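PDB 3LOT: 3-keto-5-aminohexanoate cleavage protein from Archaeoglobus fulgidus, which probably catalyses the zinc-dependent cleavage of 3-keto-5-aminohexanoate or a related beta-keto acid. Local coordinates for residues D[170-184]-D[196-209]. Sequence-based numbering, arbitrary orientation.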
loop_
_atom_site.group_PDB
_atom_site.type_symbol
_atom_site.label_atom_id
_atom_site.label_comp_id
_atom_site.label_asym_id
_atom_site.label_seq_id
_atom_site.Cartn_x
_atom_site.Cartn_y
_atom_site.Cartn_z
ATOM N N LYS D 170 -31.711 0.961 -8.353
ATOM C CA LYS D 170 -30.333 1.351 -8.127
ATOM C C LYS D 170 -29.428 0.130 -8.222
ATOM O O LYS D 170 -29.690 -0.888 -7.578
ATOM C CB LYS D 170 -30.095 1.972 -6.764
ATOM C CG LYS D 170 -28.681 2.564 -6.683
ATOM C CD LYS D 170 -28.435 3.389 -5.465
ATOM C CE LYS D 170 -26.998 4.022 -5.463
ATOM N NZ LYS D 170 -26.851 5.105 -6.458
ATOM N N PRO D 171 -28.337 0.248 -8.988
ATOM C CA PRO D 171 -27.344 -0.803 -8.999
ATOM C C PRO D 171 -26.477 -0.826 -7.745
ATOM O O PRO D 171 -25.939 0.192 -7.301
ATOM C CB PRO D 171 -26.479 -0.454 -10.232
ATOM C CG PRO D 171 -27.247 0.551 -10.972
ATOM C CD PRO D 171 -28.053 1.270 -10.008
ATOM N N GLU D 172 -26.328 -2.011 -7.186
ATOM C CA GLU D 172 -25.318 -2.245 -6.178
ATOM C C GLU D 172 -24.263 -3.075 -6.873
ATOM O O GLU D 172 -24.525 -4.216 -7.226
ATOM C CB GLU D 172 -25.886 -3.008 -5.002
ATOM C CG GLU D 172 -24.829 -3.299 -3.948
ATOM C CD GLU D 172 -25.374 -3.940 -2.711
ATOM O OE1 GLU D 172 -25.528 -5.164 -2.722
ATOM O OE2 GLU D 172 -25.560 -3.237 -1.709
ATOM N N LEU D 173 -23.060 -2.511 -7.005
ATOM C CA LEU D 173 -22.102 -2.970 -7.999
ATOM C C LEU D 173 -21.132 -3.876 -7.292
ATOM O O LEU D 173 -20.289 -3.403 -6.560
ATOM C CB LEU D 173 -21.385 -1.773 -8.606
ATOM C CG LEU D 173 -22.297 -0.736 -9.321
ATOM C CD1 LEU D 173 -21.520 0.539 -9.516
ATOM C CD2 LEU D 173 -22.776 -1.298 -10.660
ATOM N N GLU D 174 -21.249 -5.164 -7.547
ATOM C CA GLU D 174 -20.521 -6.153 -6.777
ATOM C C GLU D 174 -19.164 -6.279 -7.437
ATOM O O GLU D 174 -19.092 -6.474 -8.666
ATOM C CB GLU D 174 -21.245 -7.495 -6.801
ATOM C CG GLU D 174 -22.770 -7.411 -6.620
ATOM C CD GLU D 174 -23.210 -6.798 -5.303
ATOM O OE1 GLU D 174 -22.420 -6.783 -4.332
ATOM O OE2 GLU D 174 -24.367 -6.313 -5.249
ATOM N N CYS D 175 -18.119 -6.080 -6.647
ATOM C CA CYS D 175 -16.760 -6.225 -7.106
ATOM C C CYS D 175 -15.976 -7.252 -6.295
ATOM O O CYS D 175 -15.851 -7.120 -5.090
ATOM C CB CYS D 175 -16.011 -4.906 -7.022
ATOM S SG CYS D 175 -16.771 -3.586 -8.061
ATOM N N TYR D 176 -15.432 -8.239 -7.000
ATOM C CA TYR D 176 -14.720 -9.373 -6.396
ATOM C C TYR D 176 -13.209 -9.336 -6.639
ATOM O O TYR D 176 -12.494 -10.300 -6.289
ATOM C CB TYR D 176 -15.227 -10.710 -6.947
ATOM C CG TYR D 176 -16.677 -11.039 -6.701
ATOM C CD1 TYR D 176 -17.673 -10.437 -7.456
ATOM C CD2 TYR D 176 -17.040 -12.004 -5.774
ATOM C CE1 TYR D 176 -19.027 -10.761 -7.273
ATOM C CE2 TYR D 176 -18.369 -12.330 -5.561
ATOM C CZ TYR D 176 -19.363 -11.711 -6.323
ATOM O OH TYR D 176 -20.681 -12.019 -6.099
ATOM N N ASP D 177 -12.724 -8.266 -7.286
ATOM C CA ASP D 177 -11.303 -8.142 -7.615
ATOM C C ASP D 177 -11.016 -6.689 -8.056
ATOM O O ASP D 177 -11.932 -5.913 -8.359
ATOM C CB ASP D 177 -10.954 -9.090 -8.773
ATOM C CG ASP D 177 -9.579 -9.700 -8.665
ATOM O OD1 ASP D 177 -8.645 -9.147 -8.014
ATOM O OD2 ASP D 177 -9.426 -10.782 -9.283
ATOM N N ILE D 178 -9.739 -6.356 -8.102
ATOM C CA ILE D 178 -9.274 -5.029 -8.509
ATOM C C ILE D 178 -9.710 -4.735 -9.940
ATOM O O ILE D 178 -10.143 -3.619 -10.246
ATOM C CB ILE D 178 -7.768 -4.890 -8.333
ATOM C CG1 ILE D 178 -7.386 -5.172 -6.858
ATOM C CG2 ILE D 178 -7.276 -3.485 -8.814
ATOM C CD1 ILE D 178 -8.119 -4.286 -5.866
ATOM N N GLY D 179 -9.574 -5.707 -10.837
ATOM C CA GLY D 179 -9.972 -5.508 -12.236
ATOM C C GLY D 179 -11.423 -5.105 -12.399
ATOM O O GLY D 179 -11.806 -4.440 -13.356
ATOM N N GLN D 180 -12.252 -5.577 -11.481
ATOM C CA GLN D 180 -13.694 -5.269 -11.486
ATOM C C GLN D 180 -14.011 -3.845 -11.003
ATOM O O GLN D 180 -15.018 -3.233 -11.412
ATOM C CB GLN D 180 -14.452 -6.316 -10.644
ATOM C CG GLN D 180 -14.338 -7.739 -11.245
ATOM C CD GLN D 180 -15.314 -8.744 -10.666
ATOM O OE1 GLN D 180 -16.119 -8.440 -9.781
ATOM N NE2 GLN D 180 -15.241 -9.970 -11.167
ATOM N N ILE D 181 -13.140 -3.290 -10.167
ATOM C CA ILE D 181 -13.233 -1.855 -9.864
ATOM C C ILE D 181 -12.832 -1.050 -11.111
ATOM O O ILE D 181 -13.463 -0.062 -11.472
ATOM C CB ILE D 181 -12.384 -1.467 -8.666
ATOM C CG1 ILE D 181 -12.743 -2.381 -7.450
ATOM C CG2 ILE D 181 -12.557 0.023 -8.396
ATOM C CD1 ILE D 181 -12.148 -1.931 -6.082
ATOM N N TYR D 182 -11.791 -1.504 -11.785
ATOM C CA TYR D 182 -11.397 -0.950 -13.072
ATOM C C TYR D 182 -12.551 -1.026 -14.053
ATOM O O TYR D 182 -12.815 -0.035 -14.743
ATOM C CB TYR D 182 -10.145 -1.612 -13.637
ATOM C CG TYR D 182 -8.836 -0.926 -13.203
ATOM C CD1 TYR D 182 -8.336 0.213 -13.898
ATOM C CD2 TYR D 182 -8.149 -1.363 -12.114
ATOM C CE1 TYR D 182 -7.180 0.854 -13.509
ATOM C CE2 TYR D 182 -7.001 -0.728 -11.700
ATOM C CZ TYR D 182 -6.493 0.361 -12.415
ATOM O OH TYR D 182 -5.314 0.955 -12.018
ATOM N N ASN D 183 -13.209 -2.199 -14.118
ATOM C CA ASN D 183 -14.393 -2.336 -14.974
ATOM C C ASN D 183 -15.469 -1.291 -14.576
ATOM O O ASN D 183 -16.084 -0.643 -15.454
ATOM C CB ASN D 183 -15.010 -3.739 -14.931
ATOM C CG ASN D 183 -14.096 -4.854 -15.489
ATOM O OD1 ASN D 183 -13.009 -4.598 -16.038
ATOM N ND2 ASN D 183 -14.541 -6.130 -15.302
ATOM N N THR D 184 -15.694 -1.151 -13.258
ATOM C CA THR D 184 -16.658 -0.186 -12.737
ATOM C C THR D 184 -16.359 1.266 -13.159
ATOM O O THR D 184 -17.272 1.990 -13.625
ATOM C CB THR D 184 -16.799 -0.336 -11.227
ATOM O OG1 THR D 184 -17.223 -1.684 -10.942
ATOM C CG2 THR D 184 -17.766 0.714 -10.655
ATOM N N PRO D 196 -24.198 9.008 -7.512
ATOM C CA PRO D 196 -23.127 8.297 -6.812
ATOM C C PRO D 196 -23.312 6.790 -6.892
ATOM O O PRO D 196 -24.410 6.270 -6.724
ATOM C CB PRO D 196 -23.289 8.746 -5.358
ATOM C CG PRO D 196 -24.633 9.294 -5.267
ATOM C CD PRO D 196 -25.089 9.724 -6.592
ATOM N N LEU D 197 -22.228 6.103 -7.158
ATOM C CA LEU D 197 -22.267 4.680 -7.306
ATOM C C LEU D 197 -22.334 4.031 -5.923
ATOM O O LEU D 197 -21.902 4.602 -4.922
ATOM C CB LEU D 197 -21.022 4.189 -8.039
ATOM C CG LEU D 197 -20.645 4.890 -9.360
ATOM C CD1 LEU D 197 -19.387 4.243 -9.885
ATOM C CD2 LEU D 197 -21.750 4.839 -10.389
ATOM N N ARG D 198 -22.912 2.849 -5.889
ATOM C CA ARG D 198 -22.896 1.996 -4.713
ATOM C C ARG D 198 -22.105 0.755 -5.036
ATOM O O ARG D 198 -22.534 -0.039 -5.851
ATOM C CB ARG D 198 -24.328 1.639 -4.321
ATOM C CG ARG D 198 -24.448 0.730 -3.090
ATOM C CD ARG D 198 -23.773 1.280 -1.883
ATOM N NE ARG D 198 -24.142 0.503 -0.696
ATOM C CZ ARG D 198 -23.760 0.786 0.554
ATOM N NH1 ARG D 198 -23.028 1.838 0.804
ATOM N NH2 ARG D 198 -24.131 0.005 1.572
ATOM N N LEU D 199 -20.975 0.563 -4.354
ATOM C CA LEU D 199 -20.104 -0.601 -4.582
ATOM C C LEU D 199 -20.130 -1.540 -3.385
ATOM O O LEU D 199 -20.197 -1.124 -2.238
ATOM C CB LEU D 199 -18.609 -0.200 -4.801
ATOM C CG LEU D 199 -18.101 0.861 -5.793
ATOM C CD1 LEU D 199 -16.687 0.524 -6.354
ATOM C CD2 LEU D 199 -19.040 1.104 -6.910
ATOM N N GLN D 200 -19.985 -2.819 -3.649
ATOM C CA GLN D 200 -19.778 -3.760 -2.604
ATOM C C GLN D 200 -18.541 -4.599 -2.914
ATOM O O GLN D 200 -18.389 -5.146 -4.008
ATOM C CB GLN D 200 -21.004 -4.603 -2.471
ATOM C CG GLN D 200 -20.944 -5.663 -1.386
ATOM C CD GLN D 200 -22.258 -5.742 -0.689
ATOM O OE1 GLN D 200 -22.366 -5.393 0.471
ATOM N NE2 GLN D 200 -23.297 -6.124 -1.430
ATOM N N PHE D 201 -17.645 -4.650 -1.963
ATOM C CA PHE D 201 -16.393 -5.336 -2.135
ATOM C C PHE D 201 -16.582 -6.715 -1.509
ATOM O O PHE D 201 -17.004 -6.785 -0.351
ATOM C CB PHE D 201 -15.297 -4.588 -1.406
ATOM C CG PHE D 201 -15.087 -3.158 -1.869
ATOM C CD1 PHE D 201 -15.224 -2.793 -3.182
ATOM C CD2 PHE D 201 -14.646 -2.195 -0.965
ATOM C CE1 PHE D 201 -14.951 -1.490 -3.581
ATOM C CE2 PHE D 201 -14.394 -0.892 -1.379
ATOM C CZ PHE D 201 -14.562 -0.548 -2.678
ATOM N N ILE D 202 -16.356 -7.785 -2.278
ATOM C CA ILE D 202 -16.594 -9.165 -1.815
ATOM C C ILE D 202 -15.272 -9.932 -1.748
ATOM O O ILE D 202 -14.570 -10.115 -2.758
ATOM C CB ILE D 202 -17.600 -9.899 -2.687
ATOM C CG1 ILE D 202 -18.909 -9.044 -2.802
ATOM C CG2 ILE D 202 -17.916 -11.295 -2.102
ATOM C CD1 ILE D 202 -20.150 -9.793 -3.339
ATOM N N HIS D 203 -14.940 -10.379 -0.554
ATOM C CA HIS D 203 -13.615 -10.948 -0.270
ATOM C C HIS D 203 -13.730 -12.402 0.100
ATOM O O HIS D 203 -14.525 -12.761 0.971
ATOM C CB HIS D 203 -12.948 -10.130 0.863
ATOM C CG HIS D 203 -12.492 -8.763 0.417
ATOM N ND1 HIS D 203 -11.182 -8.486 0.071
ATOM C CD2 HIS D 203 -13.180 -7.612 0.226
ATOM C CE1 HIS D 203 -11.082 -7.221 -0.294
ATOM N NE2 HIS D 203 -12.286 -6.670 -0.230
ATOM N N GLY D 204 -12.919 -13.227 -0.544
ATOM C CA GLY D 204 -12.726 -14.605 -0.157
ATOM C C GLY D 204 -13.320 -15.635 -1.102
ATOM O O GLY D 204 -13.412 -16.788 -0.747
ATOM N N ILE D 205 -13.776 -15.248 -2.279
ATOM C CA ILE D 205 -14.266 -16.209 -3.254
ATOM C C ILE D 205 -13.072 -16.828 -3.995
ATOM O O ILE D 205 -12.098 -16.132 -4.339
ATOM C CB ILE D 205 -15.265 -15.588 -4.267
ATOM C CG1 ILE D 205 -16.491 -15.031 -3.542
ATOM C CG2 ILE D 205 -15.686 -16.618 -5.328
ATOM C CD1 ILE D 205 -17.225 -15.989 -2.682
ATOM N N LEU D 206 -13.148 -18.147 -4.225
ATOM C CA LEU D 206 -12.143 -18.830 -5.030
ATOM C C LEU D 206 -12.470 -18.408 -6.461
ATOM O O LEU D 206 -13.487 -18.836 -7.021
ATOM C CB LEU D 206 -12.179 -20.349 -4.815
ATOM C CG LEU D 206 -11.243 -21.235 -5.693
ATOM C CD1 LEU D 206 -9.802 -20.777 -5.614
ATOM C CD2 LEU D 206 -11.339 -22.713 -5.414
ATOM N N GLY D 207 -11.584 -17.590 -7.051
ATOM C CA GLY D 207 -11.834 -16.941 -8.327
ATOM C C GLY D 207 -11.772 -15.435 -8.202
ATOM O O GLY D 207 -11.714 -14.714 -9.210
ATOM N N GLY D 208 -11.789 -14.954 -6.962
ATOM C CA GLY D 208 -11.675 -13.545 -6.656
ATOM C C GLY D 208 -10.576 -13.218 -5.698
ATOM O O GLY D 208 -9.730 -14.065 -5.381
ATOM N N ILE D 209 -10.570 -11.959 -5.254
ATOM C CA ILE D 209 -9.589 -11.499 -4.270
ATOM C C ILE D 209 -9.833 -12.115 -2.884
ATOM O O ILE D 209 -10.963 -12.438 -2.544
ATOM C CB ILE D 209 -9.585 -9.963 -4.198
ATOM C CG1 ILE D 209 -8.346 -9.498 -3.472
ATOM C CG2 ILE D 209 -10.881 -9.395 -3.536
ATOM C CD1 ILE D 209 -7.945 -8.007 -3.721
HETATM O O HOH W 1 -24.725 2.410 -8.173
HETATM O O HOH W 2 -24.998 -4.211 0.898
HETATM O O HOH W 3 -12.146 -12.048 -9.993
#
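Tyr176 lays one face of its ring against Ile202, whose CB stands 4.1 Å from the ring centroid in a CH-pi contact, while Ile205 CG1 meets the ring edge at Tyr176 CD2. A broad aromatic suits this place because both isoleucines can pack on it while its hydroxyl reaches Asn115, though weakly. Beside it the backbones pair in parallel, Cys175 N bonding to Gln200 O (2.8 Å) and Ile202 N to Cys175 O (2.9 Å). Gln200 CG, anti to the backbone N, and a bend at chi2 (140°) carry its amide to the glutamates; an amide suits, accepting from Ser235 with OE1 while NE2 donates, in the modelled conformer of Glu174, to the syn lone pair of Glu174 OE1 (3.1 Å). Arg198, long enough to salt-bridge Asp256, runs alongside Glu172, CG to CG 4.1 Å; its buried NE has no partner. An alanine replacing Glu172 would probably deprive that NE of a nearby carboxylate and open a gap beside the aliphatic part of Arg198, the Asp256 bridge remaining. On the other, apolar face, leucines fit: Leu173 CD1 packs against Leu199 CD2 (3.6 Å). Strands 170-175 and 197-203, linked through helix 178-189, form a beta-alpha-beta unit of the TIM barrel, with the Tyr176 side chain about 6 Å from the zinc ion.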